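Local atomic coordinates of reticulocyte binding protein (Streptococcus agalactiae COH1, PDB entry 3FAW), a protein that is a cell-wall-anchored pullulanase, probably hydrolysing the alpha-1,6 links of pullulan and of branched alpha-glucans. Residues M507-D511 with E559-D565. Numbering follows the deposited sequence. Where two conformers were deposited one is given.
Sequences MKSTD and EADSPGD. With CA (calcium ion), chain E.
The side chains of Met507 and Asp565 run antiparallel, side by side, next to a calcium ion that both residues bind. Along Asp565, CB lies 3.9 Å from Met507 SD and is also near Met507 CB; CG then carries both carboxylate oxygens to the metal. The grip is bidentate but uneven: Asp565 OD2 lies 2.4 Å and Asp565 OD1 2.8 Å from the calcium. OD2 also receives a hydrogen bond from Ser562 N, which comes from above the carboxylate plane, while OD1 is hydrogen-bonded to Arg265 NH2, so metal, backbone and arginine together fix the rotation of the group. Met507 folds over along its chain, lastly about the CG-SD bond (chi3 89°), placing its SD 3.6 Å from Asp565 O.

The loop 507-511 wraps the ion from the other flank with the carbonyls of Met507 and Thr510 and with Asp511, whose OD1 sits 2.3 Å from the calcium. The Asp511 carboxylate plane is turned 46° from that of Asp565, and Asp511 OD1 also touches Ser562 CB, at 3.8 Å. Asp561 adds OD1 alone: a chi1 of 73° turns its carboxylate to the ion with OD1 leading, while Asp561 OD2 stays 4.0 Å from the calcium. Water 3 completes a set of seven ligand atoms. Several of these oxygens crowd together, as Met507 O and Asp561 OD1 do at 3.2 Å; the cation probably offsets their mutual repulsion.

No direct hydrogen bond joins the segments. Water 1 links them by donating to Glu559 O and, weakly, accepting from Lys508 N. The site, seven-coordinate and all-oxygen, ties the loops that lead into neighbouring strands 513-516 and 566-568 of the TIM barrel of an alpha-amylase-family catalytic domain.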
ATOM      1  N   MET A 507      -5.855 -15.631   4.723  1.00 10.80           N
ATOM      2  CA  MET A 507      -6.449 -15.228   6.002  1.00 10.85           C
ATOM      3  C   MET A 507      -6.907 -16.410   6.864  1.00 11.97           C
ATOM      4  O   MET A 507      -6.881 -16.318   8.086  1.00  9.62           O
ATOM      5  CB  MET A 507      -7.614 -14.250   5.780  1.00 11.09           C
ATOM      6  CG  MET A 507      -7.219 -12.889   5.197  1.00 11.92           C
ATOM      7  SD  MET A 507      -6.001 -11.953   6.157  1.00 10.94           S
ATOM      8  CE  MET A 507      -4.492 -12.588   5.424  1.00 11.00           C
ATOM      9  N   LYS A 508      -7.293 -17.523   6.240  1.00 13.19           N
ATOM     10  CA  LYS A 508      -7.689 -18.721   6.993  1.00 14.14           C
ATOM     11  C   LYS A 508      -6.524 -19.492   7.640  1.00 14.39           C
ATOM     12  O   LYS A 508      -6.778 -20.414   8.416  1.00 14.33           O
ATOM     13  CB  LYS A 508      -8.502 -19.678   6.108  1.00 14.69           C
ATOM     14  CG  LYS A 508      -7.693 -20.415   5.050  1.00 14.25           C
ATOM     15  CD  LYS A 508      -8.594 -21.206   4.115  1.00 16.34           C
ATOM     16  CE  LYS A 508      -7.796 -21.849   2.985  1.00 20.42           C
ATOM     17  NZ  LYS A 508      -6.735 -22.774   3.486  1.00 25.75           N
ATOM     18  N   SER A 509      -5.275 -19.124   7.323  1.00 14.32           N
ATOM     19  CA  SER A 509      -4.083 -19.820   7.826  0.50 15.15           C
ATOM     20  C   SER A 509      -3.104 -18.887   8.549  1.00 14.81           C
ATOM     21  O   SER A 509      -1.952 -19.257   8.793  1.00 15.21           O
ATOM     22  CB  SER A 509      -3.350 -20.502   6.665  0.50 15.32           C
ATOM     23  OG  SER A 509      -4.205 -21.376   5.952  0.50 19.44           O
ATOM     24  N   THR A 510      -3.553 -17.676   8.885  1.00 14.24           N
ATOM     25  CA  THR A 510      -2.717 -16.714   9.606  1.00 14.01           C
ATOM     26  C   THR A 510      -3.593 -15.712  10.355  1.00 14.32           C
ATOM     27  O   THR A 510      -4.695 -15.397   9.908  1.00 15.08           O
ATOM     28  CB  THR A 510      -1.756 -15.946   8.648  1.00 14.41           C
ATOM     29  OG1 THR A 510      -0.850 -15.126   9.405  1.00 13.07           O
ATOM     30  CG2 THR A 510      -2.539 -15.072   7.692  1.00 11.03           C
ATOM     31  N   ASP A 511      -3.109 -15.241  11.502  1.00 15.22           N
ATOM     32  CA  ASP A 511      -3.716 -14.109  12.208  1.00 16.75           C
ATOM     33  C   ASP A 511      -2.652 -13.021  12.410  1.00 16.73           C
ATOM     34  O   ASP A 511      -2.370 -12.612  13.539  1.00 17.67           O
ATOM     35  CB  ASP A 511      -4.297 -14.531  13.569  1.00 17.89           C
ATOM     36  CG  ASP A 511      -5.567 -15.375  13.453  1.00 19.15           C
ATOM     37  OD1 ASP A 511      -6.184 -15.447  12.367  1.00 20.53           O
ATOM     38  OD2 ASP A 511      -5.965 -15.963  14.482  1.00 19.18           O
ATOM     39  N   GLU A 559     -12.625 -16.656   3.356  1.00 15.08           N
ATOM     40  CA  GLU A 559     -12.826 -17.133   4.725  1.00 16.96           C
ATOM     41  C   GLU A 559     -11.969 -16.349   5.716  1.00 16.26           C
ATOM     42  O   GLU A 559     -10.741 -16.445   5.700  1.00 15.77           O
ATOM     43  CB  GLU A 559     -12.499 -18.631   4.825  1.00 18.20           C
ATOM     44  CG  GLU A 559     -12.769 -19.268   6.197  1.00 22.11           C
ATOM     45  CD  GLU A 559     -14.232 -19.208   6.618  1.00 24.22           C
ATOM     46  OE1 GLU A 559     -15.117 -19.173   5.736  0.10 23.84           O
ATOM     47  OE2 GLU A 559     -14.494 -19.204   7.840  0.10 23.40           O
ATOM     48  N   ALA A 560     -12.628 -15.572   6.576  1.00 15.62           N
ATOM     49  CA  ALA A 560     -11.965 -14.913   7.696  1.00 14.11           C
ATOM     50  C   ALA A 560     -12.308 -15.653   8.990  1.00 14.77           C
ATOM     51  O   ALA A 560     -13.434 -15.557   9.481  1.00 13.71           O
ATOM     52  CB  ALA A 560     -12.400 -13.460   7.782  1.00 13.45           C
ATOM     53  N   ASP A 561     -11.344 -16.391   9.544  1.00 14.63           N
ATOM     54  CA  ASP A 561     -11.585 -17.140  10.785  1.00 16.13           C
ATOM     55  C   ASP A 561     -11.406 -16.284  12.051  1.00 16.01           C
ATOM     56  O   ASP A 561     -11.607 -16.770  13.165  1.00 17.53           O
ATOM     57  CB  ASP A 561     -10.737 -18.428  10.840  1.00 17.76           C
ATOM     58  CG  ASP A 561      -9.257 -18.175  11.096  1.00 13.35           C
ATOM     59  OD1 ASP A 561      -8.716 -17.162  10.611  1.00 12.49           O
ATOM     60  OD2 ASP A 561      -8.627 -19.011  11.776  0.10 13.43           O
ATOM     61  N   SER A 562     -11.044 -15.015  11.863  1.00 14.55           N
ATOM     62  CA  SER A 562     -10.917 -14.043  12.951  1.00 15.13           C
ATOM     63  C   SER A 562     -11.297 -12.650  12.423  1.00 14.26           C
ATOM     64  O   SER A 562     -11.001 -12.330  11.271  1.00 13.37           O
ATOM     65  CB  SER A 562      -9.480 -14.050  13.491  1.00 14.89           C
ATOM     66  OG  SER A 562      -9.190 -12.898  14.270  1.00 18.72           O
ATOM     67  N   PRO A 563     -11.962 -11.818  13.253  1.00 14.41           N
ATOM     68  CA  PRO A 563     -12.388 -10.493  12.774  1.00 14.79           C
ATOM     69  C   PRO A 563     -11.231  -9.570  12.375  1.00 14.36           C
ATOM     70  O   PRO A 563     -11.401  -8.725  11.495  1.00 14.60           O
ATOM     71  CB  PRO A 563     -13.163  -9.913  13.966  1.00 14.53           C
ATOM     72  CG  PRO A 563     -12.723 -10.696  15.143  1.00 13.57           C
ATOM     73  CD  PRO A 563     -12.363 -12.052  14.651  1.00 13.49           C
ATOM     74  N   GLY A 564     -10.071  -9.745  13.008  1.00 12.57           N
ATOM     75  CA  GLY A 564      -8.869  -8.990  12.675  1.00 12.13           C
ATOM     76  C   GLY A 564      -8.298  -9.246  11.283  1.00 13.92           C
ATOM     77  O   GLY A 564      -7.459  -8.472  10.805  1.00 15.12           O
ATOM     78  N   ASP A 565      -8.748 -10.317  10.628  1.00 12.04           N
ATOM     79  CA  ASP A 565      -8.377 -10.594   9.231  1.00 13.10           C
ATOM     80  C   ASP A 565      -8.957  -9.588   8.240  1.00 11.97           C
ATOM     81  O   ASP A 565      -8.501  -9.513   7.096  1.00 10.18           O
ATOM     82  CB  ASP A 565      -8.880 -11.975   8.794  1.00 13.93           C
ATOM     83  CG  ASP A 565      -8.246 -13.110   9.558  1.00 16.08           C
ATOM     84  OD1 ASP A 565      -7.154 -12.927  10.134  1.00 19.04           O
ATOM     85  OD2 ASP A 565      -8.843 -14.210   9.573  1.00 16.01           O
TER
HETATM   86 CA    CA E   4      -7.022 -15.678  10.202  1.00 14.31          CA
HETATM   87  O   HOH W   1      -8.963 -16.951   3.738  1.00  4.59           O
HETATM   88  O   HOH W   2      -9.392 -21.534   9.667  1.00 22.15           O
HETATM   89  O   HOH W   3      -6.070 -17.829  10.710  1.00 17.07           O